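Local coordinates for protein putative Nitroreductase (Desulfovibrio desulfuricans subsp. desulfuricans str. G20, PDB 3E39) that probably acts as an FMN-dependent oxidoreductase of the nitroreductase family, binding flavin mononucleotide between the two subunits of a dimer, at residues Trp40-Leu45 against Ala101-Gln106; Arg32-Ala37 against Val80-Phe85; His73-Ala78 against Val120-Ile125. One frame throughout, in Å; residues are numbered along the deposited sequence.

Interaction 1: Trp40-Leu45 against Ala101-Gln106; sequences WAPSGL and AGAAVQ. With FMN (flavin mononucleotide), chain G.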
loop_
_atom_site.group_PDB
_atom_site.type_symbol
_atom_site.label_atom_id
_atom_site.label_comp_id
_atom_site.label_asym_id
_atom_site.label_seq_id
_atom_site.Cartn_x
_atom_site.Cartn_y
_atom_site.Cartn_z
ATOM N N TRP A 40 3.019 10.900 -1.367
ATOM C CA TRP A 40 1.585 11.167 -1.174
ATOM C C TRP A 40 0.774 9.967 -0.650
ATOM O O TRP A 40 -0.430 10.085 -0.406
ATOM C CB TRP A 40 0.951 11.857 -2.388
ATOM C CG TRP A 40 1.274 13.330 -2.347
ATOM C CD1 TRP A 40 2.339 13.951 -2.930
ATOM C CD2 TRP A 40 0.614 14.331 -1.560
ATOM N NE1 TRP A 40 2.343 15.276 -2.609
ATOM C CE2 TRP A 40 1.299 15.539 -1.762
ATOM C CE3 TRP A 40 -0.509 14.330 -0.741
ATOM C CZ2 TRP A 40 0.907 16.721 -1.158
ATOM C CZ3 TRP A 40 -0.893 15.478 -0.135
ATOM C CH2 TRP A 40 -0.187 16.680 -0.343
ATOM N N ALA A 41 1.428 8.832 -0.452
ATOM C CA ALA A 41 0.788 7.743 0.280
ATOM C C ALA A 41 0.511 8.257 1.699
ATOM O O ALA A 41 1.227 9.135 2.211
ATOM C CB ALA A 41 1.704 6.511 0.338
ATOM N N PRO A 42 -0.526 7.731 2.351
ATOM C CA PRO A 42 -0.829 8.147 3.729
ATOM C C PRO A 42 0.143 7.548 4.767
ATOM O O PRO A 42 0.851 6.582 4.500
ATOM C CB PRO A 42 -2.237 7.588 3.939
ATOM C CG PRO A 42 -2.251 6.347 3.072
ATOM C CD PRO A 42 -1.494 6.742 1.844
ATOM N N SER A 43 0.187 8.159 5.944
ATOM C CA SER A 43 0.960 7.660 7.054
ATOM C C SER A 43 0.225 8.032 8.327
ATOM O O SER A 43 -0.501 9.040 8.387
ATOM C CB SER A 43 2.383 8.239 7.055
ATOM O OG SER A 43 2.405 9.636 7.293
ATOM N N GLY A 44 0.403 7.226 9.361
ATOM C CA GLY A 44 -0.170 7.558 10.662
ATOM C C GLY A 44 0.356 8.923 11.132
ATOM O O GLY A 44 1.536 9.267 10.955
ATOM N N LEU A 45 -0.559 9.730 11.622
ATOM C CA LEU A 45 -0.296 11.038 12.170
ATOM C C LEU A 45 0.245 11.996 11.116
ATOM O O LEU A 45 0.644 13.111 11.441
ATOM C CB LEU A 45 0.692 10.917 13.342
ATOM C CG LEU A 45 0.438 9.852 14.411
ATOM C CD1 LEU A 45 1.633 9.781 15.363
ATOM C CD2 LEU A 45 -0.823 10.148 15.132
ATOM N N ALA A 101 4.820 2.122 4.530
ATOM C CA ALA A 101 5.874 1.891 3.538
ATOM C C ALA A 101 5.279 1.074 2.397
ATOM O O ALA A 101 5.546 1.354 1.235
ATOM C CB ALA A 101 7.086 1.196 4.143
ATOM N N GLY A 102 4.436 0.094 2.743
ATOM C CA GLY A 102 3.724 -0.725 1.747
ATOM C C GLY A 102 2.814 0.130 0.863
ATOM O O GLY A 102 2.761 -0.043 -0.387
ATOM N N ALA A 103 2.132 1.087 1.492
ATOM C CA ALA A 103 1.219 1.981 0.746
ATOM C C ALA A 103 2.023 2.889 -0.185
ATOM O O ALA A 103 1.605 3.157 -1.329
ATOM C CB ALA A 103 0.351 2.779 1.690
ATOM N N ALA A 104 3.188 3.354 0.277
ATOM C CA ALA A 104 4.087 4.163 -0.551
ATOM C C ALA A 104 4.619 3.351 -1.734
ATOM O O ALA A 104 4.598 3.813 -2.866
ATOM C CB ALA A 104 5.252 4.688 0.277
ATOM N N VAL A 105 5.086 2.129 -1.472
ATOM C CA VAL A 105 5.578 1.249 -2.549
ATOM C C VAL A 105 4.431 1.011 -3.569
ATOM O O VAL A 105 4.625 1.140 -4.754
ATOM C CB VAL A 105 6.201 -0.065 -2.034
ATOM C CG1 VAL A 105 6.537 -1.011 -3.190
ATOM C CG2 VAL A 105 7.462 0.148 -1.145
ATOM N N GLN A 106 3.225 0.679 -3.098
ATOM C CA GLN A 106 2.115 0.419 -3.975
ATOM C C GLN A 106 1.787 1.612 -4.870
ATOM O O GLN A 106 1.585 1.430 -6.055
ATOM C CB GLN A 106 0.864 -0.012 -3.178
ATOM C CG GLN A 106 -0.305 -0.459 -4.066
ATOM C CD GLN A 106 -0.017 -1.699 -4.943
ATOM O OE1 GLN A 106 0.953 -2.443 -4.738
ATOM N NE2 GLN A 106 -0.926 -1.959 -5.883
HETATM N N1 FMN G . -6.882 8.843 10.518
HETATM C C2 FMN G . -7.774 8.901 11.563
HETATM O O2 FMN G . -8.596 9.785 11.555
HETATM N N3 FMN G . -7.777 7.974 12.581
HETATM C C4 FMN G . -6.890 6.933 12.608
HETATM O O4 FMN G . -7.119 5.973 13.345
HETATM C C4A FMN G . -5.971 6.851 11.579
HETATM N N5 FMN G . -5.066 5.830 11.568
HETATM C C5A FMN G . -4.176 5.729 10.520
HETATM C C6 FMN G . -3.261 4.696 10.553
HETATM C C7 FMN G . -2.350 4.546 9.508
HETATM C C7M FMN G . -1.310 3.459 9.550
HETATM C C8 FMN G . -2.332 5.437 8.438
HETATM C C8M FMN G . -1.511 5.148 7.192
HETATM C C9 FMN G . -3.227 6.487 8.429
HETATM C C9A FMN G . -4.157 6.658 9.476
HETATM N N10 FMN G . -5.100 7.703 9.486
HETATM C C10 FMN G . -5.980 7.793 10.521
HETATM C "C1'" FMN G . -5.194 8.711 8.377
HETATM C "C2'" FMN G . -4.016 9.688 8.446
HETATM O "O2'" FMN G . -4.197 10.588 9.518
HETATM C "C3'" FMN G . -3.849 10.381 7.100
HETATM O "O3'" FMN G . -3.507 9.483 6.092
HETATM C "C4'" FMN G . -2.799 11.502 7.143
HETATM O "O4'" FMN G . -3.210 12.510 8.057
HETATM C "C5'" FMN G . -2.635 12.161 5.786
HETATM O "O5'" FMN G . -3.885 12.633 5.292
HETATM P P FMN G . -4.420 12.153 3.874
HETATM O O1P FMN G . -5.585 13.039 3.501
HETATM O O2P FMN G . -4.802 10.691 4.032
HETATM O O3P FMN G . -3.334 12.284 2.847
#

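Interaction 2: Arg32-Ala37 against Val80-Phe85; sequences RLILEA and VIILVF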
loop_
_atom_site.group_PDB
_atom_site.type_symbol
_atom_site.label_atom_id
_atom_site.label_comp_id
_atom_site.label_asym_id
_atom_site.label_seq_id
_atom_site.Cartn_x
_atom_site.Cartn_y
_atom_site.Cartn_z
ATOM N N ARG A 32 10.726 11.354 -10.975
ATOM C CA ARG A 32 10.126 12.370 -10.102
ATOM C C ARG A 32 8.639 12.094 -9.860
ATOM O O ARG A 32 8.164 12.154 -8.709
ATOM C CB ARG A 32 10.309 13.780 -10.693
ATOM C CG ARG A 32 10.004 14.857 -9.665
ATOM C CD ARG A 32 9.956 16.253 -10.290
ATOM N NE ARG A 32 8.793 16.402 -11.166
ATOM C CZ ARG A 32 7.550 16.660 -10.742
ATOM N NH1 ARG A 32 7.279 16.797 -9.452
ATOM N NH2 ARG A 32 6.564 16.775 -11.629
ATOM N N LEU A 33 7.895 11.804 -10.923
ATOM C CA LEU A 33 6.467 11.502 -10.793
ATOM C C LEU A 33 6.227 10.256 -9.924
ATOM O O LEU A 33 5.269 10.230 -9.126
ATOM C CB LEU A 33 5.784 11.327 -12.141
ATOM C CG LEU A 33 5.684 12.609 -12.958
ATOM C CD1 LEU A 33 5.222 12.287 -14.365
ATOM C CD2 LEU A 33 4.742 13.634 -12.254
ATOM N N ILE A 34 7.099 9.250 -10.065
ATOM C CA ILE A 34 6.988 8.037 -9.270
ATOM C C ILE A 34 7.224 8.370 -7.786
ATOM O O ILE A 34 6.464 7.978 -6.906
ATOM C CB ILE A 34 7.928 6.928 -9.773
ATOM C CG1 ILE A 34 7.439 6.395 -11.133
ATOM C CG2 ILE A 34 7.968 5.765 -8.785
ATOM C CD1 ILE A 34 8.484 5.556 -11.911
ATOM N N LEU A 35 8.271 9.125 -7.515
ATOM C CA LEU A 35 8.592 9.496 -6.137
ATOM C C LEU A 35 7.458 10.341 -5.528
ATOM O O LEU A 35 7.093 10.139 -4.371
ATOM C CB LEU A 35 9.915 10.248 -6.086
ATOM C CG LEU A 35 11.190 9.443 -6.345
ATOM C CD1 LEU A 35 12.358 10.441 -6.485
ATOM C CD2 LEU A 35 11.441 8.460 -5.259
ATOM N N GLU A 36 6.892 11.259 -6.319
ATOM C CA GLU A 36 5.754 12.108 -5.849
ATOM C C GLU A 36 4.554 11.259 -5.450
ATOM O O GLU A 36 3.846 11.575 -4.485
ATOM C CB GLU A 36 5.329 13.119 -6.936
ATOM C CG GLU A 36 6.268 14.328 -7.057
ATOM C CD GLU A 36 6.198 15.251 -5.867
ATOM O OE1 GLU A 36 5.120 15.371 -5.237
ATOM O OE2 GLU A 36 7.215 15.896 -5.566
ATOM N N ALA A 37 4.313 10.188 -6.203
ATOM C CA ALA A 37 3.244 9.220 -5.862
ATOM C C ALA A 37 3.567 8.594 -4.500
ATOM O O ALA A 37 2.710 8.452 -3.626
ATOM C CB ALA A 37 3.132 8.132 -6.932
ATOM N N VAL A 80 16.335 1.933 -13.414
ATOM C CA VAL A 80 16.361 2.692 -12.170
ATOM C C VAL A 80 15.851 1.795 -11.035
ATOM O O VAL A 80 14.975 0.955 -11.234
ATOM C CB VAL A 80 15.527 4.003 -12.265
ATOM C CG1 VAL A 80 14.055 3.708 -12.515
ATOM C CG2 VAL A 80 15.728 4.894 -10.993
ATOM N N ILE A 81 16.452 1.963 -9.864
ATOM C CA ILE A 81 16.051 1.288 -8.643
ATOM C C ILE A 81 15.764 2.387 -7.596
ATOM O O ILE A 81 16.562 3.331 -7.438
ATOM C CB ILE A 81 17.142 0.326 -8.144
ATOM C CG1 ILE A 81 17.292 -0.832 -9.155
ATOM C CG2 ILE A 81 16.776 -0.267 -6.778
ATOM C CD1 ILE A 81 18.487 -1.710 -8.953
ATOM N N ILE A 82 14.612 2.304 -6.935
ATOM C CA ILE A 82 14.275 3.227 -5.864
ATOM C C ILE A 82 14.305 2.418 -4.551
ATOM O O ILE A 82 13.541 1.462 -4.362
ATOM C CB ILE A 82 12.892 3.934 -6.062
ATOM C CG1 ILE A 82 12.892 4.822 -7.317
ATOM C CG2 ILE A 82 12.526 4.820 -4.809
ATOM C CD1 ILE A 82 11.501 5.348 -7.696
ATOM N N LEU A 83 15.239 2.762 -3.678
ATOM C CA LEU A 83 15.297 2.160 -2.363
ATOM C C LEU A 83 14.365 2.916 -1.417
ATOM O O LEU A 83 14.367 4.158 -1.384
ATOM C CB LEU A 83 16.725 2.114 -1.831
ATOM C CG LEU A 83 17.763 1.457 -2.732
ATOM C CD1 LEU A 83 19.154 1.477 -2.056
ATOM C CD2 LEU A 83 17.360 0.053 -3.082
ATOM N N VAL A 84 13.544 2.161 -0.690
ATOM C CA VAL A 84 12.587 2.718 0.250
ATOM C C VAL A 84 12.977 2.361 1.684
ATOM O O VAL A 84 13.260 1.202 1.993
ATOM C CB VAL A 84 11.190 2.159 -0.049
ATOM C CG1 VAL A 84 10.115 2.855 0.809
ATOM C CG2 VAL A 84 10.901 2.290 -1.558
ATOM N N PHE A 85 12.938 3.362 2.566
ATOM C CA PHE A 85 13.304 3.187 3.958
ATOM C C PHE A 85 12.294 3.884 4.866
ATOM O O PHE A 85 11.484 4.719 4.435
ATOM C CB PHE A 85 14.655 3.861 4.289
ATOM C CG PHE A 85 15.773 3.481 3.378
ATOM C CD1 PHE A 85 15.929 4.130 2.162
ATOM C CD2 PHE A 85 16.687 2.497 3.738
ATOM C CE1 PHE A 85 16.938 3.781 1.305
ATOM C CE2 PHE A 85 17.708 2.153 2.876
ATOM C CZ PHE A 85 17.836 2.790 1.669
#

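Interaction 3: His73-Ala78 against Val120-Ile125; sequences HIVRGA and VWLGEI. With FMN (flavin mononucleotide), chain E.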
loop_
_atom_site.group_PDB
_atom_site.type_symbol
_atom_site.label_atom_id
_atom_site.label_comp_id
_atom_site.label_asym_id
_atom_site.label_seq_id
_atom_site.Cartn_x
_atom_site.Cartn_y
_atom_site.Cartn_z
ATOM N N HIS A 73 19.828 -10.552 -11.444
ATOM C CA HIS A 73 19.436 -10.363 -12.844
ATOM C C HIS A 73 18.461 -9.188 -12.973
ATOM O O HIS A 73 18.590 -8.373 -13.886
ATOM C CB HIS A 73 18.850 -11.638 -13.463
ATOM C CG HIS A 73 18.540 -11.500 -14.921
ATOM N ND1 HIS A 73 19.519 -11.323 -15.879
ATOM C CD2 HIS A 73 17.362 -11.508 -15.591
ATOM C CE1 HIS A 73 18.958 -11.216 -17.071
ATOM N NE2 HIS A 73 17.648 -11.326 -16.924
ATOM N N ILE A 74 17.503 -9.096 -12.053
ATOM C CA ILE A 74 16.552 -7.998 -12.045
ATOM C C ILE A 74 17.306 -6.700 -11.754
ATOM O O ILE A 74 17.149 -5.708 -12.460
ATOM C CB ILE A 74 15.441 -8.219 -10.967
ATOM C CG1 ILE A 74 14.603 -9.463 -11.315
ATOM C CG2 ILE A 74 14.535 -6.950 -10.844
ATOM C CD1 ILE A 74 13.570 -9.862 -10.252
ATOM N N VAL A 75 18.135 -6.722 -10.716
ATOM C CA VAL A 75 18.907 -5.536 -10.326
ATOM C C VAL A 75 19.782 -5.032 -11.467
ATOM O O VAL A 75 19.786 -3.839 -11.755
ATOM C CB VAL A 75 19.761 -5.770 -9.049
ATOM C CG1 VAL A 75 20.708 -4.569 -8.745
ATOM C CG2 VAL A 75 18.848 -6.023 -7.847
ATOM N N ARG A 76 20.517 -5.914 -12.124
ATOM C CA ARG A 76 21.403 -5.445 -13.193
ATOM C C ARG A 76 20.681 -5.063 -14.482
ATOM O O ARG A 76 21.222 -4.318 -15.299
ATOM C CB ARG A 76 22.486 -6.471 -13.495
ATOM C CG ARG A 76 23.404 -6.758 -12.343
ATOM C CD ARG A 76 24.541 -7.653 -12.838
ATOM N NE ARG A 76 25.313 -8.228 -11.745
ATOM C CZ ARG A 76 26.209 -7.562 -11.017
ATOM N NH1 ARG A 76 26.480 -6.282 -11.253
ATOM N NH2 ARG A 76 26.840 -8.199 -10.039
ATOM N N GLY A 77 19.469 -5.561 -14.660
ATOM C CA GLY A 77 18.683 -5.269 -15.865
ATOM C C GLY A 77 17.842 -4.004 -15.788
ATOM O O GLY A 77 17.490 -3.416 -16.814
ATOM N N ALA A 78 17.524 -3.578 -14.564
ATOM C CA ALA A 78 16.698 -2.395 -14.338
ATOM C C ALA A 78 17.411 -1.131 -14.784
ATOM O O ALA A 78 18.640 -1.096 -14.832
ATOM C CB ALA A 78 16.343 -2.291 -12.861
ATOM N N VAL A 120 9.007 -3.902 -10.423
ATOM C CA VAL A 120 8.845 -4.989 -9.478
ATOM C C VAL A 120 9.336 -4.593 -8.064
ATOM O O VAL A 120 10.402 -3.955 -7.887
ATOM C CB VAL A 120 9.500 -6.324 -9.963
ATOM C CG1 VAL A 120 11.031 -6.144 -10.242
ATOM C CG2 VAL A 120 9.234 -7.445 -8.950
ATOM N N TRP A 121 8.503 -4.944 -7.083
ATOM C CA TRP A 121 8.764 -4.747 -5.663
ATOM C C TRP A 121 9.756 -5.822 -5.276
ATOM O O TRP A 121 9.468 -6.991 -5.431
ATOM C CB TRP A 121 7.463 -4.987 -4.912
ATOM C CG TRP A 121 7.464 -4.795 -3.432
ATOM C CD1 TRP A 121 8.470 -5.037 -2.540
ATOM C CD2 TRP A 121 6.332 -4.401 -2.667
ATOM N NE1 TRP A 121 8.035 -4.787 -1.258
ATOM C CE2 TRP A 121 6.724 -4.382 -1.313
ATOM C CE3 TRP A 121 5.017 -4.053 -2.997
ATOM C CZ2 TRP A 121 5.847 -4.024 -0.282
ATOM C CZ3 TRP A 121 4.148 -3.687 -1.962
ATOM C CH2 TRP A 121 4.566 -3.677 -0.637
ATOM N N LEU A 122 10.928 -5.439 -4.788
ATOM C CA LEU A 122 11.920 -6.408 -4.351
ATOM C C LEU A 122 12.039 -6.333 -2.833
ATOM O O LEU A 122 12.368 -5.281 -2.298
ATOM C CB LEU A 122 13.275 -6.142 -4.999
ATOM C CG LEU A 122 13.361 -6.295 -6.515
ATOM C CD1 LEU A 122 14.774 -5.945 -7.017
ATOM C CD2 LEU A 122 12.987 -7.673 -6.945
ATOM N N GLY A 123 11.713 -7.438 -2.154
ATOM C CA GLY A 123 11.772 -7.534 -0.689
ATOM C C GLY A 123 12.776 -8.541 -0.148
ATOM O O GLY A 123 13.224 -8.436 0.972
ATOM N N GLU A 124 13.149 -9.537 -0.934
ATOM C CA GLU A 124 14.181 -10.456 -0.469
ATOM C C GLU A 124 15.460 -9.700 -0.135
ATOM O O GLU A 124 16.197 -10.076 0.783
ATOM C CB GLU A 124 14.409 -11.536 -1.530
ATOM C CG GLU A 124 15.662 -12.388 -1.341
ATOM C CD GLU A 124 16.930 -11.766 -1.943
ATOM O OE1 GLU A 124 16.856 -10.681 -2.560
ATOM O OE2 GLU A 124 17.990 -12.398 -1.801
ATOM N N ILE A 125 15.694 -8.593 -0.828
ATOM C CA ILE A 125 16.906 -7.824 -0.668
ATOM C C ILE A 125 17.027 -7.215 0.728
ATOM O O ILE A 125 18.146 -7.019 1.230
ATOM C CB ILE A 125 17.073 -6.750 -1.802
ATOM C CG1 ILE A 125 18.486 -6.123 -1.751
ATOM C CG2 ILE A 125 15.953 -5.657 -1.783
ATOM C CD1 ILE A 125 18.871 -5.418 -3.028
HETATM N N1 FMN E . 9.372 -10.375 -6.712
HETATM C C2 FMN E . 10.651 -10.815 -6.986
HETATM O O2 FMN E . 10.958 -11.225 -8.093
HETATM N N3 FMN E . 11.627 -10.763 -6.014
HETATM C C4 FMN E . 11.386 -10.304 -4.739
HETATM O O4 FMN E . 12.346 -10.085 -3.981
HETATM C C4A FMN E . 10.092 -9.865 -4.437
HETATM N N5 FMN E . 9.830 -9.394 -3.173
HETATM C C5A FMN E . 8.552 -8.927 -2.851
HETATM C C6 FMN E . 8.301 -8.478 -1.549
HETATM C C7 FMN E . 7.036 -7.993 -1.204
HETATM C C7M FMN E . 6.726 -7.680 0.235
HETATM C C8 FMN E . 6.015 -7.992 -2.176
HETATM C C8M FMN E . 4.647 -7.448 -1.839
HETATM C C9 FMN E . 6.270 -8.471 -3.463
HETATM C C9A FMN E . 7.550 -8.946 -3.820
HETATM N N10 FMN E . 7.827 -9.435 -5.126
HETATM C C10 FMN E . 9.101 -9.893 -5.433
HETATM C "C1'" FMN E . 6.783 -9.499 -6.174
HETATM C "C2'" FMN E . 5.793 -10.644 -5.943
HETATM O "O2'" FMN E . 6.383 -11.884 -6.295
HETATM C "C3'" FMN E . 4.549 -10.401 -6.781
HETATM O "O3'" FMN E . 3.960 -9.188 -6.369
HETATM C "C4'" FMN E . 3.507 -11.508 -6.632
HETATM O "O4'" FMN E . 4.042 -12.717 -7.122
HETATM C "C5'" FMN E . 2.244 -11.201 -7.400
HETATM O "O5'" FMN E . 2.541 -10.797 -8.725
HETATM P P FMN E . 2.071 -9.424 -9.399
HETATM O O1P FMN E . 2.863 -8.313 -8.727
HETATM O O2P FMN E . 2.336 -9.524 -10.892
HETATM O O3P FMN E . 0.604 -9.298 -9.087
#

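Interaction 1: Trp40-Leu45 against Ala101-Gln106
The methyl group of A41 rests on the backbone of helix 94-114 where A103 passes into A104. Its CB lies 3.5 Å from A104 CA, tighter than an ordinary carbon-carbon contact, and 3.7 Å from A103 C. The two helix methyls border the same spot, A104 CB at 4.0 Å and A103 CB at 4.2 Å from A41 CB. P42 extends the patch more loosely, its ring carbon CD standing 4.4 Å from A103 CB.

The other side of the P42 ring serves a different partner. Its CB comes within 3.1 Å of the ribityl oxygen O3' of the flavin mononucleotide, so one proline lies between helix and cofactor. Beyond it the loop runs on past the dimethylbenzene end of the flavin, with S43 CA 3.5 Å from C8M and G44 N 3.4 Å from C8. The hydroxyl of S43 is hydrogen-bonded to the backbone N of Q48, which ties this part of the loop to the chain that follows.

Further out, the second subunit closes round the contact. Its R15 is hydrogen-bonded to W40 O, its R13 makes a cation-pi contact with the W40 ring, and its Q106 packs on both P42 and A103. The same flavin is hydrogen-bonded to S17, R19 and R162 of that subunit, so its site is shared across the dimer, as in nitroreductases generally. Small apolar groups on both sides let the loop lie almost directly on the helix backbone, a close fit that depends on shape rather than polarity.

Interaction 2: Arg32-Ala37 against Val80-Phe85
I82 meets helix 28-39 with both of its branches: CD1 meets I34, and L35 reaches both. The methyl at the end of the longer branch, CD1, touches I34 CG2 at 3.7 Å, while the CG2 methyl lies 3.8 Å from L35 CD2. That same leucine methyl also approaches I82 CD1, at 4.0 Å, and so spans the fork of the isoleucine. With chi1 at -64°, I82 holds CG2 opposite its own backbone N and CG1 beside it, which splays the two branches toward successive helix residues. In both pairs the side chains meet at a slant.

This packed side is thoroughly enclosed. M108 and A112 of helix 94-114 also pack on I34, F52 and V54 of the neighbouring strand on L35, and L165 of the second subunit reaches L35 as well. The strand itself is hydrogen-bonded along both edges, I82 to I149 and L83 to L53, so I82 projects from the interior of the sheet.

The outer side of the helix is looser and polar. R32 and E36, partly exposed and one turn apart, form a long salt bridge of 4.0 Å between NH1 and OE2, and R32 NH2 has a second acidic partner in E29. F174 and L165 of the second subunit also come close to these charged groups. Between these segments the contact is made by the branched side chains of I34, L35 and I82; the fit, made without directional bonds, rests on how the methyl groups interlock.

Interaction 3: His73-Ala78 against Val120-Ile125
I74 and V75 of the short helix 72-77 pack on V120 and L122 of strand 118-122, outermost in the sheet of this chain, a helix-on-sheet contact of the nitroreductase fold that forms one wall of the flavin site. The axes of helix 73-77 and strand 120-122 approach to 11.1 Å, with 123° between their N-to-C directions.

The apolar contacts centre on I74. Its CG2 touches V120 CG1 at 3.6 Å, the side chains crossing almost perpendicularly, and lies 4.0 Å from L122 CD1, which V75 CG2 also approaches. L122 uses its two methyls separately: CD1 faces the helix, whereas CD2 sits 3.5 Å from flavin N3. V120 divides likewise, CG1 meeting I74 and CG2 the pyrimidine end of the flavin.

The polar contacts come from the backbone just after the strand. G123 N and E124 N both donate to flavin O4, the first bond bent to 140° and the second, 3.2 Å long, nearly straight at 165°. E124 is itself held through its carboxylate by T69 and R70.

Aromatic contact falls to W121, whose side chain leaves the strand away from helix 72-77; flavin methyl C8M lies over the centre of its ring, 3.5 Å above the plane.

How the interactions relate
The three contacts interlock along the chain, each pair having alternating segments, in the order 32-37, 40-45, 73-78, 80-85, 101-106, 120-125. Interactions 2 and 3 both reach the antiparallel sheet, with centres about 14 Å apart, and touch through I81 and V75. Helix 94-114, which carries half of interaction 1, borders both: V105 packs on V84 of interaction 2 and on W121 of interaction 3. Interactions 1 and 3 lie on opposite sides of the chain's centre, about 21 Å between centres, and adjoin different flavins. Each subunit therefore contributes to two FMN sites, with interaction 2 linked to both contacts by side-chain packing.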